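Local structure of formyltransferase PseJ (Anoxybacillus kamchatkensis G10, 6EDK) at residues A[82-85]-A[86-89]; A[154-157]-A[158-161]; A[184-187]-A[188-192]. The protein belongs to the formyl transferase family and folds as an alpha/beta protein with helices packed around a mixed beta-sheet. All blocks are in the same frame, centred on the assembly; numbering follows the deposited sequence.

How the contacts relate
The three contacts follow one another along the chain without interleaving. Contact 1 (82-89) covers the end of helix 80-85 and the turn into strand 90-94 of the mixed sheet. Contact 2 (154-161) is a stretch of the long helix 147-169, whose side chains touch strands 118-123 and 133-138 of that same sheet. Contact 3 (184-192) leaves the short strand 185-186, which pairs with 102-103 in a separate small sheet. Their centres are about 24 Å (contacts 1 and 2), 27 Å (1 and 3) and 23 Å (2 and 3) apart, and none touches another. Contacts 1 and 3 both contribute to the 1YA pocket, whereas contact 2 belongs to the scaffold.

Contact 1 of 3, residues A[82-85]-A[86-89]; sequences IVER and FKQR
Arg85 O is gripped twice where the helix ends: Arg89 NH2 donates to it at 2.7 Å, its hydrogen-bond angle 159°, and a water donates as well. The oxygen lies at the edge of the Arg89 guanidinium, near its plane. That water also donates to Lys87 O and accepts from Arg89 NE, closing a ring of bonds around the turn. Phe86 supplies the apolar half of the contact. Arg85 CG sits 4.2 Å from the centroid of the Phe86 ring in an off-centre CH-pi contact, and Arg89 lies on the same side of the ring plane, with Phe86 CD1 over the centre of its guanidinium. Ile82 CG2 meets Phe86 CD2 at 3.9 Å. With CG anti to the backbone N (chi1 171°), the Arg85 side chain sets out beside the Phe86 ring, and its extended chain then keeps it alongside.

Behind these groups, Phe86 N bonds to Ile82 O at 2.9 Å and Lys87 N to Glu84 O at 3.2 Å. A type II turn from Phe86 to Arg89 follows, closed by Arg89 N to Phe86 O at 2.7 Å. Val83 touches 1YA, Phe86 packs on Val66, and the backbone of Arg89 pairs with Ile69, leading helix 80-85 into strand 90-94 beside strand 68-71.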
loop_
_atom_site.group_PDB
_atom_site.type_symbol
_atom_site.label_atom_id
_atom_site.label_comp_id
_atom_site.label_asym_id
_atom_site.label_seq_id
_atom_site.Cartn_x
_atom_site.Cartn_y
_atom_site.Cartn_z
ATOM N N ILE A 82 6.286 0.305 17.616
ATOM C CA ILE A 82 5.148 -0.484 17.123
ATOM C C ILE A 82 5.609 -1.472 16.050
ATOM O O ILE A 82 5.230 -2.667 16.063
ATOM C CB ILE A 82 4.064 0.469 16.600
ATOM C CG1 ILE A 82 3.537 1.407 17.706
ATOM C CG2 ILE A 82 2.878 -0.291 16.087
ATOM C CD1 ILE A 82 2.525 2.439 17.172
ATOM N N VAL A 83 6.462 -0.992 15.130
ATOM C CA VAL A 83 7.026 -1.845 14.080
ATOM C C VAL A 83 7.717 -3.046 14.680
ATOM O O VAL A 83 7.463 -4.192 14.270
ATOM C CB VAL A 83 7.979 -1.020 13.205
ATOM C CG1 VAL A 83 8.794 -1.929 12.285
ATOM C CG2 VAL A 83 7.203 -0.001 12.410
ATOM N N GLU A 84 8.583 -2.815 15.709
ATOM C CA GLU A 84 9.290 -3.944 16.302
ATOM C C GLU A 84 8.326 -4.875 17.011
ATOM O O GLU A 84 8.417 -6.093 16.873
ATOM C CB GLU A 84 10.362 -3.454 17.274
ATOM C CG GLU A 84 11.301 -4.571 17.748
ATOM C CD GLU A 84 12.193 -5.108 16.618
ATOM O OE1 GLU A 84 12.397 -4.385 15.612
ATOM O OE2 GLU A 84 12.687 -6.253 16.732
ATOM N N ARG A 85 7.362 -4.318 17.751
ATOM C CA ARG A 85 6.420 -5.179 18.461
ATOM C C ARG A 85 5.648 -6.057 17.503
ATOM O O ARG A 85 5.287 -7.185 17.834
ATOM C CB ARG A 85 5.452 -4.299 19.263
ATOM C CG ARG A 85 4.288 -5.060 19.889
ATOM C CD ARG A 85 3.486 -4.086 20.801
ATOM N NE ARG A 85 2.243 -4.694 21.251
ATOM C CZ ARG A 85 1.227 -4.009 21.791
ATOM N NH1 ARG A 85 1.292 -2.691 21.910
ATOM N NH2 ARG A 85 0.136 -4.648 22.167
ATOM N N PHE A 86 5.369 -5.558 16.302
ATOM C CA PHE A 86 4.574 -6.330 15.356
ATOM C C PHE A 86 5.396 -6.891 14.198
ATOM O O PHE A 86 4.828 -7.200 13.151
ATOM C CB PHE A 86 3.410 -5.454 14.844
ATOM C CG PHE A 86 2.321 -5.257 15.883
ATOM C CD1 PHE A 86 1.346 -6.207 16.042
ATOM C CD2 PHE A 86 2.325 -4.132 16.708
ATOM C CE1 PHE A 86 0.354 -6.041 17.021
ATOM C CE2 PHE A 86 1.374 -3.965 17.666
ATOM C CZ PHE A 86 0.384 -4.926 17.839
ATOM N N LYS A 87 6.701 -7.086 14.384
ATOM C CA LYS A 87 7.517 -7.769 13.381
ATOM C C LYS A 87 6.802 -9.000 12.855
ATOM O O LYS A 87 6.297 -9.827 13.627
ATOM C CB LYS A 87 8.876 -8.194 13.943
ATOM C CG LYS A 87 9.934 -7.073 13.930
ATOM C CD LYS A 87 10.080 -6.401 12.539
ATOM C CE LYS A 87 11.494 -5.833 12.328
ATOM N NZ LYS A 87 11.553 -4.698 11.356
ATOM N N GLN A 88 6.750 -9.103 11.526
ATOM C CA GLN A 88 6.148 -10.226 10.800
ATOM C C GLN A 88 4.650 -10.363 11.097
ATOM O O GLN A 88 4.011 -11.376 10.766
ATOM C CB GLN A 88 6.912 -11.535 11.045
ATOM C CG GLN A 88 8.430 -11.470 10.593
ATOM C CD GLN A 88 8.626 -11.327 9.058
ATOM O OE1 GLN A 88 8.996 -10.251 8.534
ATOM N NE2 GLN A 88 8.391 -12.422 8.332
ATOM N N ARG A 89 4.043 -9.308 11.630
ATOM C CA ARG A 89 2.624 -9.307 11.901
ATOM C C ARG A 89 1.967 -8.024 11.427
ATOM O O ARG A 89 0.836 -7.750 11.825
ATOM C CB ARG A 89 2.350 -9.502 13.406
ATOM C CG ARG A 89 2.856 -10.809 13.996
ATOM C CD ARG A 89 2.371 -10.989 15.490
ATOM N NE ARG A 89 2.979 -10.014 16.401
ATOM C CZ ARG A 89 2.384 -9.542 17.509
ATOM N NH1 ARG A 89 1.161 -9.950 17.835
ATOM N NH2 ARG A 89 3.004 -8.648 18.280
HETATM O O HOH W 1 5.604 -9.825 16.282
#

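Contact 2 of 3, residues A[154-157]-A[158-161]; sequences LTQT and IEKL
Thr155 and Glu159, one helical turn apart, point the same way because of their torsions. In Thr155 the methyl CG2 stands opposite the backbone N, while Glu159 turns CG away from its own carbonyl carbon (chi1 -61°) and then runs extended (chi2 173°), which carries the carboxylate back alongside the threonine. Glu159 OE2 thereby comes to 3.2 Å from Thr155 CG2, a close oxygen-to-methyl approach. The same path lays the stem of Glu159 over the backbone, with CG 3.1 Å from Thr155 O, an oxygen that already accepts Glu159 N at 3.2 Å. The carboxylate is held from outside this stretch, since OE2 is hydrogen-bonded to Tyr72 OH. On the solvent side, the Gln156 amide comes near the other carboxylate oxygen, NE2 lying 4.0 Å from Glu159 OE1, with the two flat groups steeply inclined at 75°.

Ile158 carries CG2 wedged between its backbone N and carbonyl carbon, and this methyl rests 3.4 Å from Thr155 O. Its N donates to Leu154 O at 2.9 Å, and the ladder continues with Lys160 N to Gln156 O and Leu161 N to Thr157 O, the latter 2.8 Å long. The two threonine hydroxyls need no solvent for a partner: Thr155 OG1 bonds to Tyr151 O and Thr157 OG1 to Arg153 O, each one turn back.

Leu154, Ile158 and Leu161 are buried, and all three touch Val119 of strand 118-123; Leu161 also meets Val135 and Arg137 of strand 133-138. Gln156 and Lys160 are exposed. The result is an amphipathic alpha-helix with unbroken i to i+4 bonding, laid against one face of the mixed sheet of an alpha/beta fold.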
loop_
_atom_site.group_PDB
_atom_site.type_symbol
_atom_site.label_atom_id
_atom_site.label_comp_id
_atom_site.label_asym_id
_atom_site.label_seq_id
_atom_site.Cartn_x
_atom_site.Cartn_y
_atom_site.Cartn_z
ATOM N N LEU A 154 -5.147 0.234 -10.409
ATOM C CA LEU A 154 -4.234 -0.180 -9.357
ATOM C C LEU A 154 -5.024 -0.539 -8.096
ATOM O O LEU A 154 -4.733 -1.538 -7.443
ATOM C CB LEU A 154 -3.255 0.963 -9.025
ATOM C CG LEU A 154 -2.287 1.316 -10.167
ATOM C CD1 LEU A 154 -1.591 2.626 -9.710
ATOM C CD2 LEU A 154 -1.263 0.264 -10.423
ATOM N N THR A 155 -6.024 0.273 -7.764
ATOM C CA THR A 155 -6.825 0.016 -6.545
ATOM C C THR A 155 -7.524 -1.345 -6.627
ATOM O O THR A 155 -7.479 -2.151 -5.689
ATOM C CB THR A 155 -7.849 1.152 -6.372
ATOM O OG1 THR A 155 -7.104 2.323 -6.000
ATOM C CG2 THR A 155 -8.836 0.804 -5.314
ATOM N N GLN A 156 -8.149 -1.634 -7.763
ATOM C CA GLN A 156 -8.780 -2.934 -7.925
ATOM C C GLN A 156 -7.788 -4.065 -7.906
ATOM O O GLN A 156 -8.051 -5.143 -7.349
ATOM C CB GLN A 156 -9.560 -2.969 -9.276
ATOM C CG GLN A 156 -10.779 -2.056 -9.305
ATOM C CD GLN A 156 -11.755 -2.275 -8.108
ATOM O OE1 GLN A 156 -12.227 -3.374 -7.878
ATOM N NE2 GLN A 156 -12.028 -1.199 -7.351
ATOM N N THR A 157 -6.632 -3.868 -8.527
ATOM C CA THR A 157 -5.625 -4.911 -8.553
ATOM C C THR A 157 -5.023 -5.212 -7.171
ATOM O O THR A 157 -4.841 -6.379 -6.817
ATOM C CB THR A 157 -4.503 -4.532 -9.525
ATOM O OG1 THR A 157 -5.044 -4.228 -10.837
ATOM C CG2 THR A 157 -3.483 -5.609 -9.664
ATOM N N ILE A 158 -4.720 -4.197 -6.382
ATOM C CA ILE A 158 -4.108 -4.548 -5.076
ATOM C C ILE A 158 -5.161 -5.196 -4.120
ATOM O O ILE A 158 -4.817 -6.069 -3.336
ATOM C CB ILE A 158 -3.475 -3.323 -4.403
ATOM C CG1 ILE A 158 -2.528 -3.777 -3.266
ATOM C CG2 ILE A 158 -4.514 -2.273 -3.935
ATOM C CD1 ILE A 158 -1.521 -2.733 -2.860
ATOM N N GLU A 159 -6.427 -4.771 -4.190
ATOM C CA GLU A 159 -7.510 -5.392 -3.395
ATOM C C GLU A 159 -7.700 -6.806 -3.840
ATOM O O GLU A 159 -7.795 -7.707 -3.023
ATOM C CB GLU A 159 -8.759 -4.569 -3.510
ATOM C CG GLU A 159 -8.563 -3.114 -2.973
ATOM C CD GLU A 159 -9.706 -2.165 -3.192
ATOM O OE1 GLU A 159 -10.744 -2.547 -3.786
ATOM O OE2 GLU A 159 -9.603 -0.965 -2.767
ATOM N N LYS A 160 -7.668 -7.055 -5.159
ATOM C CA LYS A 160 -7.682 -8.437 -5.628
ATOM C C LYS A 160 -6.502 -9.235 -5.127
ATOM O O LYS A 160 -6.645 -10.389 -4.735
ATOM C CB LYS A 160 -7.717 -8.405 -7.163
ATOM C CG LYS A 160 -7.892 -9.743 -7.815
ATOM C CD LYS A 160 -7.929 -9.676 -9.365
ATOM C CE LYS A 160 -8.071 -11.103 -9.899
ATOM N NZ LYS A 160 -7.606 -11.231 -11.307
ATOM N N LEU A 161 -5.288 -8.694 -5.247
ATOM C CA LEU A 161 -4.087 -9.423 -4.867
ATOM C C LEU A 161 -4.112 -9.759 -3.375
ATOM O O LEU A 161 -3.720 -10.856 -2.953
ATOM C CB LEU A 161 -2.857 -8.527 -5.172
ATOM C CG LEU A 161 -1.468 -9.092 -4.929
ATOM C CD1 LEU A 161 -1.149 -10.255 -5.861
ATOM C CD2 LEU A 161 -0.385 -8.012 -5.091
#

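Contact 3 of 3, residues A[184-187]-A[188-192]; sequences SYHK and LKDKE. With 1YA (N-{4-[{[(6S)-2-amino-4-oxo-3,4,5,6,7,8-hexahydropteridin-6-yl]methyl}(formyl)amino]benzoyl}-L-glutamic acid), chain D.
Where Lys187 joins Leu188, the backbone N of Leu188 donates a 2.8 Å hydrogen bond to carboxylate oxygen O2 of 1YA, at an N-H...O angle of 157°. Lys187 CB lies beneath the other oxygen of that carboxylate, 3.7 Å from O1 of 1YA, and Leu188 CB approaches O2 as well.

The peptide that offers this N-H is steadied by Asp190. Asp190 OD2 accepts from Lys187 N at 2.9 Å along a nearly straight bond (167°), the donor arriving from above the carboxylate plane, while Asp190 N returns a bond to Lys187 O at 3.1 Å. The aspartate can reach back because CG is turned away from its own carbonyl carbon (chi1 -65°), which also brings OD2 to 3.5 Å from His186 CA. Side chain and backbone N of Asp190 thus both bond back to Lys187, tying a turn in which residues 188-192 have helix-like backbone angles without the regular bonds. Lys191 NZ folds over this turn to Leu188 O and forms a salt bridge with Asp105.

On the strand side, His186 stacks on Trp109 and bonds through NE2 to Glu113, and its backbone pairs with Lys102 and Ala104. Tyr185 points OH toward the second carboxylate of 1YA, 3.0 Å from OE1.

Lys187 NZ lies 4.4 Å from OE2 of 1YA, so its attraction for the ligand is probably long-range. The direct grip on O2 comes from a neutral backbone N-H, held in place by the reciprocal bonds between Lys187 and Asp190.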
loop_
_atom_site.group_PDB
_atom_site.type_symbol
_atom_site.label_atom_id
_atom_site.label_comp_id
_atom_site.label_asym_id
_atom_site.label_seq_id
_atom_site.Cartn_x
_atom_site.Cartn_y
_atom_site.Cartn_z
ATOM N N SER A 184 12.890 4.198 -6.195
ATOM C CA SER A 184 12.719 5.659 -6.040
ATOM C C SER A 184 11.809 5.960 -4.848
ATOM O O SER A 184 11.132 5.079 -4.330
ATOM C CB SER A 184 12.148 6.286 -7.283
ATOM O OG SER A 184 10.930 5.652 -7.642
ATOM N N TYR A 185 11.808 7.220 -4.429
ATOM C CA TYR A 185 11.013 7.700 -3.309
ATOM C C TYR A 185 10.577 9.125 -3.575
ATOM O O TYR A 185 11.376 9.900 -4.114
ATOM C CB TYR A 185 11.795 7.655 -2.012
ATOM C CG TYR A 185 11.044 8.354 -0.877
ATOM C CD1 TYR A 185 10.092 7.685 -0.148
ATOM C CD2 TYR A 185 11.287 9.692 -0.565
ATOM C CE1 TYR A 185 9.390 8.310 0.870
ATOM C CE2 TYR A 185 10.597 10.323 0.449
ATOM C CZ TYR A 185 9.653 9.630 1.173
ATOM O OH TYR A 185 8.948 10.242 2.200
ATOM N N HIS A 186 9.315 9.452 -3.241
ATOM C CA HIS A 186 8.802 10.800 -3.398
ATOM C C HIS A 186 8.023 11.226 -2.159
ATOM O O HIS A 186 7.384 10.426 -1.502
ATOM C CB HIS A 186 7.899 10.963 -4.631
ATOM C CG HIS A 186 8.520 10.423 -5.872
ATOM N ND1 HIS A 186 8.424 9.096 -6.239
ATOM C CD2 HIS A 186 9.299 11.024 -6.799
ATOM C CE1 HIS A 186 9.103 8.911 -7.361
ATOM N NE2 HIS A 186 9.660 10.054 -7.710
ATOM N N LYS A 187 8.084 12.512 -1.854
ATOM C CA LYS A 187 7.251 13.173 -0.862
ATOM C C LYS A 187 6.080 13.844 -1.569
ATOM O O LYS A 187 6.108 14.094 -2.785
ATOM C CB LYS A 187 8.024 14.264 -0.090
ATOM C CG LYS A 187 9.325 13.860 0.538
ATOM C CD LYS A 187 10.269 15.081 0.642
ATOM C CE LYS A 187 11.086 15.103 1.940
ATOM N NZ LYS A 187 11.901 13.868 2.215
ATOM N N LEU A 188 5.059 14.191 -0.780
ATOM C CA LEU A 188 3.865 14.791 -1.366
ATOM C C LEU A 188 4.180 16.073 -2.120
ATOM O O LEU A 188 3.569 16.354 -3.152
ATOM C CB LEU A 188 2.837 15.050 -0.263
ATOM C CG LEU A 188 1.376 15.081 -0.703
ATOM C CD1 LEU A 188 0.879 13.702 -1.114
ATOM C CD2 LEU A 188 0.499 15.650 0.427
ATOM N N LYS A 189 5.158 16.842 -1.655
ATOM C CA LYS A 189 5.425 18.136 -2.263
ATOM C C LYS A 189 6.185 18.043 -3.573
ATOM O O LYS A 189 6.172 19.014 -4.330
ATOM C CB LYS A 189 6.178 19.016 -1.260
ATOM C CG LYS A 189 5.279 19.628 -0.153
ATOM C CD LYS A 189 4.471 20.862 -0.638
ATOM C CE LYS A 189 5.359 21.882 -1.365
ATOM N NZ LYS A 189 4.813 23.258 -1.369
ATOM N N ASP A 190 6.795 16.889 -3.893
ATOM C CA ASP A 190 7.636 16.775 -5.067
ATOM C C ASP A 190 6.896 16.986 -6.359
ATOM O O ASP A 190 7.527 17.370 -7.354
ATOM C CB ASP A 190 8.336 15.403 -5.057
ATOM C CG ASP A 190 9.303 15.245 -3.904
ATOM O OD1 ASP A 190 9.582 16.254 -3.242
ATOM O OD2 ASP A 190 9.786 14.124 -3.644
ATOM N N LYS A 191 5.581 16.770 -6.391
ATOM C CA LYS A 191 4.840 16.919 -7.636
ATOM C C LYS A 191 4.509 18.373 -8.012
ATOM O O LYS A 191 4.040 18.624 -9.146
ATOM C CB LYS A 191 3.533 16.113 -7.549
ATOM C CG LYS A 191 2.553 16.537 -6.505
ATOM C CD LYS A 191 1.200 15.836 -6.742
ATOM C CE LYS A 191 0.177 16.063 -5.627
ATOM N NZ LYS A 191 0.682 15.624 -4.308
ATOM N N GLU A 192 4.785 19.344 -7.137
ATOM C CA GLU A 192 4.319 20.716 -7.387
ATOM C C GLU A 192 4.796 21.273 -8.725
ATOM O O GLU A 192 4.020 21.885 -9.461
ATOM C CB GLU A 192 4.767 21.628 -6.249
ATOM C CG GLU A 192 3.856 21.567 -5.025
ATOM C CD GLU A 192 2.484 22.188 -5.295
ATOM O OE1 GLU A 192 2.407 23.389 -5.692
ATOM O OE2 GLU A 192 1.480 21.457 -5.126
HETATM N N1 1YA D . 4.731 3.433 8.564
HETATM C C2 1YA D . 6.031 2.730 8.526
HETATM N NA2 1YA D . 6.935 2.797 9.661
HETATM N N3 1YA D . 6.472 1.887 7.354
HETATM C C4 1YA D . 5.638 1.781 6.149
HETATM O O4 1YA D . 6.057 1.101 5.235
HETATM C C4A 1YA D . 4.334 2.502 6.189
HETATM N N5 1YA D . 3.483 2.373 5.118
HETATM C C6 1YA D . 2.418 3.497 5.024
HETATM C C7 1YA D . 1.787 3.805 6.197
HETATM N N8 1YA D . 2.687 3.959 7.469
HETATM C C8A 1YA D . 3.857 3.311 7.422
HETATM C C9 1YA D . 3.188 4.712 4.458
HETATM N N10 1YA D . 2.314 5.866 4.174
HETATM C C11 1YA D . 3.714 9.738 5.159
HETATM C C12 1YA D . 2.541 9.289 5.743
HETATM C C13 1YA D . 2.080 8.013 5.440
HETATM C C14 1YA D . 2.791 7.229 4.548
HETATM C C15 1YA D . 3.956 7.689 3.961
HETATM C C16 1YA D . 4.419 8.957 4.269
HETATM C C17 1YA D . 4.257 11.160 5.452
HETATM N N 1YA D . 4.667 11.911 4.238
HETATM C CA 1YA D . 5.209 13.294 4.260
HETATM C CB 1YA D . 6.610 13.304 4.922
HETATM C CG 1YA D . 7.283 11.921 4.921
HETATM C CD 1YA D . 8.792 12.005 5.213
HETATM O OE1 1YA D . 9.528 10.994 5.042
HETATM O OE2 1YA D . 9.292 13.084 5.624
HETATM C CT 1YA D . 5.258 13.833 2.807
HETATM O O2 1YA D . 4.930 13.114 1.815
HETATM O O1 1YA D . 5.625 15.013 2.588
HETATM C C18 1YA D . 1.041 5.744 3.480
HETATM O O5 1YA D . 0.633 4.683 3.148
HETATM O O 1YA D . 4.306 11.592 6.549
#